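Long-range contacts in carbon monoxide dehydrogenase (Thermococcus sp. AM4, PDB 6T7J), which probably catalyses the reversible oxidation of carbon monoxide to carbon dioxide with ferredoxin as electron partner, at a cluster found here in a nickel-free, broken form: residues Val265-Asn270 / Gln342-Ala347; Thr34-Leu39 / Gln325-Ile330; Leu254-Glu259 / Asn299-Cys304; Gly447-Asn452 / Val477-Trp482; Ile240-Pro245 / Leu311-Val316. All coordinates share one frame; numbering follows the deposited sequence.

Contacts 1 and 4 approach the broken iron-sulfur cluster from different places: their centres are about 17 Å apart and their nearest atoms about 6 Å apart, yet each supplies two of its ligands. Contact 3 shares the parallel sheet of contact 1, where V266 pairs with V301 and M303, and ends at C304, whose SG lies 4.2 Å from C481 SG of contact 4. Contact 2 backs onto contact 1 through Q325 OE1, 2.9 Å from M345 N, and the side chain of its A35 is about 11 Å from the cluster. The segments of contact 5 bracket those of contact 3 along the chain, helix 304-314 following directly on strand 297-303.

Contact 1 (Val265-Asn270 / Gln342-Ala347); sequences VVHGHN and QCIMPA. With MSK (Broken Fe4S4 cluster), chain F.
Q342 lies across one face of the H269 imidazole, and its side chain can be followed over the ring. CB sits 3.7 Å from the centroid of the H269 ring in a CH-pi contact. CG is set beside the backbone N of Q342, and an extended chi2 of 173° then carries CD past H269 CG. The tip, OE1, rests 3.2 Å from H269 CD2, above the ring plane and toward its rim; the amide plane is turned 49° against the imidazole. OE1 also accepts a hydrogen bond from K559, so a glutamine suits this place: flat and polar at its end, yet with methylenes to cover a ring. H269 itself reaches the cluster through NE2, 2.2 Å from FE1, an iron that C305 also binds. The first segment ends strand 261-268 and the second follows strand 336-339, its neighbour in a parallel Rossmann-like sheet, the usual place for loops that hold a cofactor. From the second loop C343 SG binds FE4 at 2.3 Å. Next to it, I344 drops CD1 almost squarely onto the H267 ring, 3.4 Å from the centroid of that ring and 9° off its normal. G268 CA comes within 3.7 Å of I344 CD1, and the positive phi of G268 would drive a CB into the preceding carbonyl. H267 NE2 has a weak hydrogen bond to Q325, whose amide nitrogen also donates to C343 O.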
# COMPACT_ATOMS: atom_id res chain seq x y z
N VAL A 265 22.82 2.54 22.38
CA VAL A 265 22.74 2.28 20.94
C VAL A 265 21.59 3.08 20.37
O VAL A 265 20.51 3.15 20.97
CB VAL A 265 22.57 0.77 20.66
CG1 VAL A 265 22.47 0.52 19.16
CG2 VAL A 265 23.71 -0.02 21.28
N VAL A 266 21.81 3.72 19.22
CA VAL A 266 20.76 4.38 18.46
C VAL A 266 20.53 3.58 17.19
O VAL A 266 21.44 3.43 16.36
CB VAL A 266 21.09 5.85 18.15
CG1 VAL A 266 20.85 6.72 19.37
CG2 VAL A 266 22.53 6.00 17.66
N HIS A 267 19.32 3.05 17.03
CA HIS A 267 19.00 2.09 15.99
C HIS A 267 17.74 2.55 15.26
O HIS A 267 16.77 2.96 15.91
CB HIS A 267 18.80 0.69 16.60
CG HIS A 267 18.49 -0.38 15.60
ND1 HIS A 267 18.81 -0.28 14.26
CD2 HIS A 267 17.90 -1.59 15.75
CE1 HIS A 267 18.42 -1.37 13.63
NE2 HIS A 267 17.87 -2.19 14.52
N GLY A 268 17.76 2.51 13.94
CA GLY A 268 16.61 2.98 13.18
C GLY A 268 16.97 3.77 11.94
O GLY A 268 17.83 3.34 11.17
N HIS A 269 16.33 4.92 11.74
CA HIS A 269 16.48 5.61 10.46
C HIS A 269 16.41 7.13 10.53
O HIS A 269 17.18 7.81 9.84
CB HIS A 269 15.42 5.09 9.48
CG HIS A 269 15.83 3.84 8.76
ND1 HIS A 269 15.85 2.61 9.38
CD2 HIS A 269 16.24 3.64 7.49
CE1 HIS A 269 16.26 1.70 8.52
NE2 HIS A 269 16.50 2.29 7.36
N ASN A 270 15.50 7.69 11.33
CA ASN A 270 15.29 9.13 11.32
C ASN A 270 16.27 9.83 12.25
O ASN A 270 16.27 9.53 13.45
CB ASN A 270 13.87 9.48 11.72
CG ASN A 270 13.40 10.78 11.12
OD1 ASN A 270 14.17 11.73 11.00
ND2 ASN A 270 12.13 10.84 10.72
N GLN A 342 11.62 1.19 11.10
CA GLN A 342 12.27 0.56 9.95
C GLN A 342 13.43 -0.34 10.34
O GLN A 342 14.42 0.11 10.92
CB GLN A 342 12.72 1.61 8.93
CG GLN A 342 11.56 2.29 8.21
CD GLN A 342 12.00 3.45 7.35
OE1 GLN A 342 13.12 3.45 6.82
NE2 GLN A 342 11.14 4.44 7.21
N CYS A 343 13.30 -1.63 10.02
CA CYS A 343 14.34 -2.65 10.23
C CYS A 343 14.70 -2.83 11.70
O CYS A 343 15.80 -3.25 12.03
CB CYS A 343 15.59 -2.35 9.40
SG CYS A 343 15.30 -2.13 7.63
N ILE A 344 13.76 -2.50 12.59
CA ILE A 344 13.90 -2.83 14.01
C ILE A 344 13.30 -4.21 14.20
O ILE A 344 12.08 -4.37 14.24
CB ILE A 344 13.21 -1.79 14.90
CG1 ILE A 344 13.57 -0.37 14.48
CG2 ILE A 344 13.57 -2.04 16.36
CD1 ILE A 344 15.05 -0.06 14.58
N MET A 345 14.16 -5.22 14.31
CA MET A 345 13.70 -6.58 14.55
C MET A 345 12.87 -6.62 15.83
O MET A 345 13.37 -6.20 16.89
CB MET A 345 14.88 -7.54 14.69
CG MET A 345 15.62 -7.84 13.40
SD MET A 345 16.84 -9.15 13.65
CE MET A 345 17.76 -9.07 12.12
N PRO A 346 11.62 -7.08 15.79
CA PRO A 346 10.88 -7.27 17.05
C PRO A 346 11.62 -8.18 18.01
O PRO A 346 11.53 -8.00 19.24
CB PRO A 346 9.55 -7.88 16.59
CG PRO A 346 9.41 -7.45 15.16
CD PRO A 346 10.80 -7.40 14.60
N ALA A 347 12.39 -9.14 17.48
CA ALA A 347 13.12 -10.09 18.32
C ALA A 347 14.07 -9.39 19.28
O ALA A 347 14.40 -9.96 20.33
CB ALA A 347 13.89 -11.07 17.44
S1 MSK F . 18.88 -0.17 7.54
S3 MSK F . 17.08 -1.03 4.70
S4 MSK F . 18.68 -3.49 6.47
S5 MSK F . 20.31 -0.95 4.80
FE1 MSK F . 18.31 1.64 6.31
FE2 MSK F . 20.17 -1.90 6.67
FE3 MSK F . 18.65 -2.59 4.49
FE4 MSK F . 17.45 -1.75 6.77

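Contact 2 (Thr34-Leu39 / Gln325-Ile330); sequences TAWHRL and QELAII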
# COMPACT_ATOMS: atom_id res chain seq x y z
N THR A 34 18.80 -16.13 17.39
CA THR A 34 19.08 -15.01 16.50
C THR A 34 18.32 -15.21 15.20
O THR A 34 17.58 -16.18 15.02
CB THR A 34 20.58 -14.87 16.25
OG1 THR A 34 21.00 -15.82 15.26
CG2 THR A 34 21.36 -15.09 17.54
N ALA A 35 18.51 -14.26 14.27
CA ALA A 35 17.84 -14.36 12.97
C ALA A 35 18.28 -15.61 12.21
O ALA A 35 17.49 -16.18 11.45
CB ALA A 35 18.11 -13.10 12.15
N TRP A 36 19.52 -16.05 12.41
CA TRP A 36 20.00 -17.24 11.71
C TRP A 36 19.29 -18.50 12.19
O TRP A 36 18.88 -19.34 11.38
CB TRP A 36 21.51 -17.37 11.90
CG TRP A 36 22.32 -16.31 11.20
CD1 TRP A 36 22.71 -16.30 9.89
CD2 TRP A 36 22.86 -15.11 11.79
NE1 TRP A 36 23.45 -15.17 9.63
CE2 TRP A 36 23.55 -14.42 10.77
CE3 TRP A 36 22.81 -14.55 13.07
CZ2 TRP A 36 24.19 -13.21 11.00
CZ3 TRP A 36 23.45 -13.35 13.29
CH2 TRP A 36 24.13 -12.69 12.26
N HIS A 37 19.12 -18.64 13.51
CA HIS A 37 18.42 -19.81 14.05
C HIS A 37 16.98 -19.87 13.54
O HIS A 37 16.49 -20.95 13.18
CB HIS A 37 18.45 -19.78 15.58
CG HIS A 37 19.82 -19.70 16.16
ND1 HIS A 37 20.41 -18.50 16.53
CD2 HIS A 37 20.74 -20.66 16.43
CE1 HIS A 37 21.62 -18.74 17.01
NE2 HIS A 37 21.84 -20.04 16.96
N ARG A 38 16.30 -18.73 13.51
CA ARG A 38 14.91 -18.73 13.06
C ARG A 38 14.81 -18.94 11.55
O ARG A 38 13.86 -19.58 11.08
CB ARG A 38 14.23 -17.43 13.49
CG ARG A 38 14.15 -17.28 15.01
CD ARG A 38 13.33 -16.07 15.42
NE ARG A 38 13.95 -14.82 14.99
CZ ARG A 38 14.81 -14.12 15.72
NH1 ARG A 38 15.15 -14.54 16.93
NH2 ARG A 38 15.33 -13.00 15.23
N LEU A 39 15.79 -18.43 10.79
CA LEU A 39 15.87 -18.79 9.37
C LEU A 39 15.98 -20.29 9.19
O LEU A 39 15.31 -20.88 8.34
CB LEU A 39 17.05 -18.08 8.71
CG LEU A 39 17.37 -18.58 7.30
CD1 LEU A 39 16.26 -18.21 6.34
CD2 LEU A 39 18.71 -18.04 6.82
N GLN A 325 22.12 -6.33 14.97
CA GLN A 325 21.41 -5.65 16.06
C GLN A 325 21.20 -6.58 17.25
O GLN A 325 21.60 -6.26 18.38
CB GLN A 325 20.08 -5.08 15.55
CG GLN A 325 19.16 -6.07 14.85
CD GLN A 325 17.94 -5.38 14.25
OE1 GLN A 325 17.01 -5.00 14.97
NE2 GLN A 325 17.93 -5.22 12.94
N GLU A 326 20.62 -7.76 17.01
CA GLU A 326 20.50 -8.77 18.05
C GLU A 326 21.83 -9.00 18.75
O GLU A 326 21.92 -8.95 19.98
CB GLU A 326 20.00 -10.09 17.46
CG GLU A 326 18.49 -10.25 17.42
CD GLU A 326 18.09 -11.44 16.60
OE1 GLU A 326 18.74 -11.69 15.56
OE2 GLU A 326 17.13 -12.14 16.99
N LEU A 327 22.88 -9.23 17.96
CA LEU A 327 24.19 -9.55 18.54
C LEU A 327 24.67 -8.45 19.47
O LEU A 327 25.35 -8.73 20.46
CB LEU A 327 25.20 -9.80 17.42
CG LEU A 327 24.84 -10.94 16.46
CD1 LEU A 327 25.75 -10.94 15.25
CD2 LEU A 327 24.88 -12.27 17.19
N ALA A 328 24.30 -7.19 19.18
CA ALA A 328 24.75 -6.09 20.03
C ALA A 328 24.20 -6.24 21.45
O ALA A 328 24.89 -5.92 22.42
CB ALA A 328 24.33 -4.75 19.43
N ILE A 329 22.97 -6.74 21.58
CA ILE A 329 22.41 -6.97 22.90
C ILE A 329 23.08 -8.18 23.55
O ILE A 329 23.16 -8.27 24.78
CB ILE A 329 20.88 -7.15 22.81
CG1 ILE A 329 20.27 -6.02 21.97
CG2 ILE A 329 20.25 -7.19 24.19
CD1 ILE A 329 18.79 -6.20 21.69
N ILE A 330 23.58 -9.12 22.75
CA ILE A 330 24.18 -10.33 23.29
C ILE A 330 25.60 -10.09 23.80
O ILE A 330 26.17 -10.96 24.48
CB ILE A 330 24.09 -11.43 22.22
CG1 ILE A 330 22.64 -11.52 21.73
CG2 ILE A 330 24.53 -12.78 22.75
CD1 ILE A 330 22.37 -12.65 20.78
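T34 and E326 mark the closest backbone approach, with CA atoms 6.6 Å apart, between the start of helix 35-39 and helix 325-330, whose short axes run at 124° to each other. T34 is the N-cap of the first helix: its OG1 accepts from W36 N, while its own N donates to H37 ND1, completing a capping box. E326, extended beyond CG, reaches the helix with both oxygens. OE1 takes the A35 N-H at 2.9 Å between A35 N and E326 OE1, through the lone pair on the side of the other oxygen. OE2 meets the edge of the R38 guanidinium, 2.7 Å from R38 NH2, in a salt bridge with an N-H...O angle of 158°; a weak second bond comes from NH1. OE2 lies in the guanidinium plane, but the nitrogen meets it from above the carboxylate plane; the two planes are 55° apart. Beside this polar group L327 CD1 packs against the edge of the W36 ring, 3.8 Å from W36 CH2. R38 also donates to V76 O of the second subunit. A buried carboxylate facing an arginine and the N-terminus of a helix, both electropositive, is probably stabilised in its ionised form, and the shared arginine ties this helix pair to the dimer interface.

Contact 3 (Leu254-Glu259 / Asn299-Cys304); sequences LGVLKE and NVVGMC
N299 ND2 is gripped by two acceptors: the backbone carbonyl of V256 across the contact and the side-chain oxygen of N263 in the adjoining strand. The bond from N299 ND2 to V256 O is short, 2.7 Å, though bent, with an N-H...O angle of 133°; the donor stands a little outside the carbonyl plane. With chi1 at 171° CG lies opposite the backbone N, which sends the carboxamide from the strand toward the turn. An asparagine fits here because a short side chain with two N-H groups can hold a loop carbonyl and a strand neighbour together. K258 lays its bent chain at about a right angle to N299, CD 3.8 Å from N299 ND2. Deeper in, both methyls of V301 are used: CG1 meets V256 CG2 at 3.6 Å, and CG2 meets L257 CD2 at 3.7 Å. Branching at CB lets one valine fill the step between these two successive side chains. The segment 254-259, opening with a 3-10 turn, thus lies over strand 297-303 on the face that carries N299 and V301. It links strand 248-252 to strand 261-268, the latter hydrogen-bonded to 297-303; A319 of strand 318-320 touches V256 and V301, and A328 of helix 325-330 touches L254.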
# COMPACT_ATOMS: atom_id res chain seq x y z
N LEU A 254 31.70 -3.88 16.54
CA LEU A 254 31.20 -3.94 17.91
C LEU A 254 32.27 -3.65 18.96
O LEU A 254 31.94 -3.60 20.15
CB LEU A 254 30.56 -5.30 18.17
CG LEU A 254 29.18 -5.46 17.53
CD1 LEU A 254 28.68 -6.88 17.66
CD2 LEU A 254 28.19 -4.48 18.16
N GLY A 255 33.53 -3.47 18.56
CA GLY A 255 34.56 -3.07 19.52
C GLY A 255 34.41 -1.66 20.04
O GLY A 255 35.17 -1.26 20.93
N VAL A 256 33.44 -0.90 19.51
CA VAL A 256 33.21 0.47 19.98
C VAL A 256 32.39 0.53 21.25
O VAL A 256 32.27 1.60 21.85
CB VAL A 256 32.53 1.29 18.87
CG1 VAL A 256 33.40 1.33 17.63
CG2 VAL A 256 31.16 0.71 18.54
N LEU A 257 31.82 -0.59 21.69
CA LEU A 257 31.13 -0.64 22.97
C LEU A 257 32.14 -0.80 24.10
O LEU A 257 33.06 -1.62 24.01
CB LEU A 257 30.11 -1.78 22.98
CG LEU A 257 28.98 -1.68 21.97
CD1 LEU A 257 28.47 -3.06 21.59
CD2 LEU A 257 27.84 -0.82 22.50
N LYS A 258 31.95 -0.03 25.16
CA LYS A 258 32.93 0.11 26.22
C LYS A 258 32.52 -0.69 27.46
O LYS A 258 31.33 -0.94 27.70
CB LYS A 258 33.11 1.58 26.60
CG LYS A 258 34.26 2.29 25.89
CD LYS A 258 34.21 2.13 24.39
CE LYS A 258 35.48 2.65 23.73
NZ LYS A 258 35.77 4.06 24.13
N GLU A 259 33.52 -1.08 28.24
CA GLU A 259 33.26 -1.84 29.47
C GLU A 259 32.94 -0.92 30.64
O GLU A 259 32.06 -1.23 31.45
CB GLU A 259 34.45 -2.71 29.82
CG GLU A 259 34.39 -4.06 29.19
CD GLU A 259 35.35 -4.20 28.06
OE1 GLU A 259 35.80 -3.18 27.48
OE2 GLU A 259 35.65 -5.36 27.76
N ASN A 299 28.96 6.40 26.30
CA ASN A 299 29.39 6.12 24.94
C ASN A 299 28.15 5.78 24.12
O ASN A 299 27.45 4.79 24.41
CB ASN A 299 30.40 4.97 24.93
CG ASN A 299 30.72 4.47 23.54
OD1 ASN A 299 31.05 5.25 22.64
ND2 ASN A 299 30.66 3.15 23.36
N VAL A 300 27.85 6.60 23.12
CA VAL A 300 26.73 6.37 22.23
C VAL A 300 27.25 5.84 20.90
O VAL A 300 28.12 6.45 20.27
CB VAL A 300 25.91 7.66 22.01
CG1 VAL A 300 24.50 7.31 21.54
CG2 VAL A 300 25.87 8.45 23.28
N VAL A 301 26.72 4.69 20.50
CA VAL A 301 27.07 4.06 19.24
C VAL A 301 25.80 3.96 18.39
O VAL A 301 24.68 4.02 18.90
CB VAL A 301 27.70 2.67 19.46
CG1 VAL A 301 28.88 2.78 20.41
CG2 VAL A 301 26.66 1.70 20.01
N GLY A 302 26.00 3.81 17.09
CA GLY A 302 24.87 3.74 16.18
C GLY A 302 24.79 2.43 15.43
O GLY A 302 25.79 1.73 15.27
N MET A 303 23.58 2.08 14.98
CA MET A 303 23.38 0.90 14.16
C MET A 303 22.44 1.25 13.02
O MET A 303 21.55 2.09 13.17
CB MET A 303 22.80 -0.27 14.97
CG MET A 303 23.75 -0.84 16.01
SD MET A 303 23.31 -2.52 16.51
CE MET A 303 24.25 -3.46 15.31
N CYS A 304 22.68 0.62 11.87
CA CYS A 304 21.86 0.78 10.66
C CYS A 304 21.88 2.25 10.23
O CYS A 304 22.87 2.96 10.46
CB CYS A 304 20.48 0.20 10.90
SG CYS A 304 20.44 -1.61 10.91

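Contact 4 (Gly447-Asn452 / Val477-Trp482); sequences GIVGCN and VGTGCW. With MSK (Broken Fe4S4 cluster), chain F.
I448 N donates to V477 O at 2.8 Å (159°), a tie between two parallel strands. The same V477 O also receives a CA-H...O contact from G447 CA, at 3.1 Å. T479 N continues the ladder to I448 O, although the position of that oxygen is less sure. Past the strand ends the bonding thins to a weak bond from C481 N to G450 O, and the backbones turn to the cluster: C451 SG binds FE3 and C481 SG binds FE2, each sulfur 2.4 Å from its iron. G450 has a positive phi at which a CB would strike the preceding carbonyl, so glycine suits this place. On one face of the sheet I448 sits over the W482 indole, CB 3.5 Å from the centroid of its five-membered ring and CG2 3.3 Å from W482 CD1; a chi1 of 171° lays the indole under the isoleucine. The V449 and T479 side chains lie side by side and point the same way, V449 CG1 3.4 Å from T479 OG1. The two cysteines lie just after the strands of the beta-alpha-beta crossover from strand 444-448 through helix 460-471 to strand 474-478. Two thiolates from neighbouring strand ends thus bind separate irons of the broken cluster, and their spacing probably depends on the strand pairing and the I448-W482 packing.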
# COMPACT_ATOMS: atom_id res chain seq x y z
N GLY A 447 27.87 2.19 -7.24
CA GLY A 447 27.22 2.37 -5.96
C GLY A 447 26.72 1.07 -5.39
O GLY A 447 25.92 0.36 -6.02
N ILE A 448 27.19 0.73 -4.19
CA ILE A 448 26.77 -0.48 -3.49
C ILE A 448 25.93 -0.08 -2.29
O ILE A 448 26.34 0.78 -1.48
CB ILE A 448 27.98 -1.34 -3.08
CG1 ILE A 448 29.04 -1.33 -4.19
CG2 ILE A 448 27.53 -2.77 -2.84
CD1 ILE A 448 30.25 -2.18 -3.89
N VAL A 449 24.75 -0.67 -2.19
CA VAL A 449 23.75 -0.32 -1.19
C VAL A 449 23.09 -1.61 -0.72
O VAL A 449 23.39 -2.70 -1.21
CB VAL A 449 22.68 0.65 -1.76
CG1 VAL A 449 23.33 1.88 -2.37
CG2 VAL A 449 21.82 -0.07 -2.79
N GLY A 450 22.19 -1.49 0.24
CA GLY A 450 21.29 -2.57 0.56
C GLY A 450 21.44 -3.07 1.98
O GLY A 450 22.22 -2.54 2.79
N CYS A 451 20.71 -4.14 2.27
CA CYS A 451 20.48 -4.68 3.60
C CYS A 451 21.46 -5.81 3.91
O CYS A 451 22.49 -5.96 3.25
CB CYS A 451 19.02 -5.15 3.67
SG CYS A 451 17.87 -4.09 2.78
N ASN A 452 21.14 -6.60 4.94
CA ASN A 452 21.74 -7.90 5.18
C ASN A 452 20.64 -8.95 5.11
O ASN A 452 19.49 -8.69 5.46
CB ASN A 452 22.43 -7.97 6.55
CG ASN A 452 23.75 -7.23 6.58
OD1 ASN A 452 24.06 -6.54 7.54
ND2 ASN A 452 24.54 -7.38 5.52
N VAL A 477 31.46 3.67 -4.42
CA VAL A 477 30.75 4.47 -3.44
C VAL A 477 29.57 3.63 -2.96
O VAL A 477 29.22 2.62 -3.57
CB VAL A 477 30.26 5.82 -3.99
CG1 VAL A 477 31.39 6.53 -4.72
CG2 VAL A 477 29.07 5.62 -4.91
N GLY A 478 28.97 4.02 -1.85
CA GLY A 478 27.83 3.26 -1.39
C GLY A 478 27.23 3.78 -0.10
O GLY A 478 27.79 4.65 0.57
N THR A 479 26.07 3.21 0.23
CA THR A 479 25.28 3.64 1.38
C THR A 479 24.86 2.44 2.23
O THR A 479 25.04 1.28 1.85
CB THR A 479 24.02 4.41 0.97
OG1 THR A 479 23.00 3.48 0.59
CG2 THR A 479 24.30 5.37 -0.19
N GLY A 480 24.30 2.75 3.40
CA GLY A 480 23.58 1.80 4.22
C GLY A 480 24.46 0.74 4.86
O GLY A 480 25.62 0.97 5.24
N CYS A 481 23.88 -0.45 5.01
CA CYS A 481 24.60 -1.53 5.66
C CYS A 481 25.77 -2.03 4.83
O CYS A 481 26.71 -2.59 5.39
CB CYS A 481 23.64 -2.68 6.00
SG CYS A 481 22.41 -2.26 7.29
N TRP A 482 25.76 -1.80 3.51
CA TRP A 482 27.00 -2.00 2.76
C TRP A 482 28.10 -1.11 3.30
O TRP A 482 29.25 -1.53 3.43
CB TRP A 482 26.84 -1.74 1.26
CG TRP A 482 28.21 -1.76 0.60
CD1 TRP A 482 28.87 -2.86 0.13
CD2 TRP A 482 29.12 -0.65 0.42
NE1 TRP A 482 30.10 -2.50 -0.36
CE2 TRP A 482 30.28 -1.16 -0.19
CE3 TRP A 482 29.05 0.71 0.71
CZ2 TRP A 482 31.36 -0.34 -0.52
CZ3 TRP A 482 30.13 1.52 0.39
CH2 TRP A 482 31.26 0.99 -0.23
S1 MSK F . 18.88 -0.17 7.54
S3 MSK F . 17.08 -1.03 4.70
S4 MSK F . 18.68 -3.49 6.47
S5 MSK F . 20.31 -0.95 4.80
FE1 MSK F . 18.31 1.64 6.31
FE2 MSK F . 20.17 -1.90 6.67
FE3 MSK F . 18.65 -2.59 4.49
FE4 MSK F . 17.45 -1.75 6.77

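Contact 5 (Ile240-Pro245 / Leu311-Val316); sequences ILFGTP and LMRLGV
R313 and P245 lie side by side and point the same way, the arginine chain running along the proline ring with NE 4.0 Å from P245 CG. The aliphatic part of R313 passes the end of the other helix: CD is 3.8 Å from F242 CB, and CG is 3.6 Å from F242 O. NE then gives a weak hydrogen bond to G243 O, 3.2 Å away and bent to 128°. F242 starts toward this chain at CB, but its ring leads off to I272 and T275 of helix 271-281. M312 crosses P245 at a slant and meets its CB-CG edge; the M312 chain, bent at chi2 (-93°) and again at chi3, brings M312 CE to 3.8 Å from P245 CB. A flexible thioether can mould itself to a rigid proline in this way. G243, the first residue to leave the helix, has a positive phi that would jam a CB against the preceding carbonyl, hence glycine. The contact joins the C-terminal ends of helices 212-242 and 304-314. Beyond NE, the guanidinium makes salt bridges with D239 and E309, although R527 also stands near. The arginine thus works in two ways: its methylenes pack on the turn, while two acids probably offset its charge, and the carbonyl of G243 is engaged weakly on the way.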
# COMPACT_ATOMS: atom_id res chain seq x y z
N ILE A 240 20.16 20.28 5.48
CA ILE A 240 19.84 21.66 5.83
C ILE A 240 19.71 21.81 7.35
O ILE A 240 20.13 22.82 7.92
CB ILE A 240 18.56 22.11 5.10
CG1 ILE A 240 18.85 22.34 3.62
CG2 ILE A 240 17.98 23.37 5.74
CD1 ILE A 240 17.62 22.28 2.74
N LEU A 241 19.14 20.81 8.01
CA LEU A 241 18.87 20.92 9.44
C LEU A 241 20.10 20.59 10.29
O LEU A 241 20.36 21.26 11.29
CB LEU A 241 17.71 20.01 9.84
CG LEU A 241 16.28 20.53 9.62
CD1 LEU A 241 15.29 19.38 9.55
CD2 LEU A 241 15.89 21.51 10.72
N PHE A 242 20.87 19.56 9.91
CA PHE A 242 21.96 19.06 10.74
C PHE A 242 23.33 19.20 10.09
O PHE A 242 24.32 18.72 10.66
CB PHE A 242 21.71 17.60 11.12
CG PHE A 242 20.36 17.34 11.70
CD1 PHE A 242 19.98 17.94 12.89
CD2 PHE A 242 19.46 16.51 11.06
CE1 PHE A 242 18.73 17.71 13.43
CE2 PHE A 242 18.21 16.28 11.59
CZ PHE A 242 17.85 16.88 12.78
N GLY A 243 23.42 19.82 8.92
CA GLY A 243 24.71 20.02 8.29
C GLY A 243 24.99 19.04 7.17
O GLY A 243 24.68 17.85 7.29
N THR A 244 25.55 19.53 6.07
CA THR A 244 25.96 18.65 4.98
C THR A 244 27.21 17.88 5.40
O THR A 244 28.18 18.49 5.86
CB THR A 244 26.23 19.45 3.71
OG1 THR A 244 25.05 20.17 3.34
CG2 THR A 244 26.63 18.53 2.57
N PRO A 245 27.22 16.55 5.27
CA PRO A 245 28.38 15.78 5.72
C PRO A 245 29.66 16.18 5.01
O PRO A 245 29.67 16.43 3.80
CB PRO A 245 27.98 14.33 5.40
CG PRO A 245 26.49 14.34 5.42
CD PRO A 245 26.10 15.69 4.87
N LEU A 311 26.95 8.99 12.23
CA LEU A 311 28.34 8.78 11.87
C LEU A 311 28.81 9.81 10.86
O LEU A 311 29.89 10.40 11.00
CB LEU A 311 28.52 7.36 11.31
CG LEU A 311 29.81 7.06 10.56
CD1 LEU A 311 30.94 6.81 11.54
CD2 LEU A 311 29.64 5.86 9.63
N MET A 312 28.00 10.05 9.82
CA MET A 312 28.38 11.00 8.78
C MET A 312 28.43 12.43 9.31
O MET A 312 29.25 13.22 8.85
CB MET A 312 27.40 10.92 7.61
CG MET A 312 27.35 9.56 6.92
SD MET A 312 28.45 9.44 5.50
CE MET A 312 27.78 10.70 4.43
N ARG A 313 27.56 12.77 10.26
CA ARG A 313 27.51 14.16 10.70
C ARG A 313 28.35 14.45 11.94
O ARG A 313 28.99 15.50 12.00
CB ARG A 313 26.06 14.58 10.97
CG ARG A 313 25.45 15.39 9.83
CD ARG A 313 24.00 15.01 9.61
NE ARG A 313 23.65 14.99 8.20
CZ ARG A 313 22.57 14.40 7.71
NH1 ARG A 313 21.72 13.79 8.52
NH2 ARG A 313 22.33 14.42 6.41
N LEU A 314 28.38 13.55 12.92
CA LEU A 314 29.03 13.83 14.20
C LEU A 314 30.25 12.97 14.47
O LEU A 314 31.01 13.28 15.39
CB LEU A 314 28.03 13.65 15.35
CG LEU A 314 26.64 14.23 15.07
CD1 LEU A 314 25.62 13.66 16.04
CD2 LEU A 314 26.67 15.75 15.15
N GLY A 315 30.48 11.91 13.69
CA GLY A 315 31.56 11.00 13.98
C GLY A 315 31.22 9.96 15.02
O GLY A 315 32.13 9.36 15.61
N VAL A 316 29.94 9.72 15.27
CA VAL A 316 29.53 8.70 16.24
C VAL A 316 29.98 7.33 15.74
O VAL A 316 29.75 7.00 14.56
CB VAL A 316 28.00 8.73 16.45
CG1 VAL A 316 27.56 7.61 17.38
CG2 VAL A 316 27.57 10.09 16.99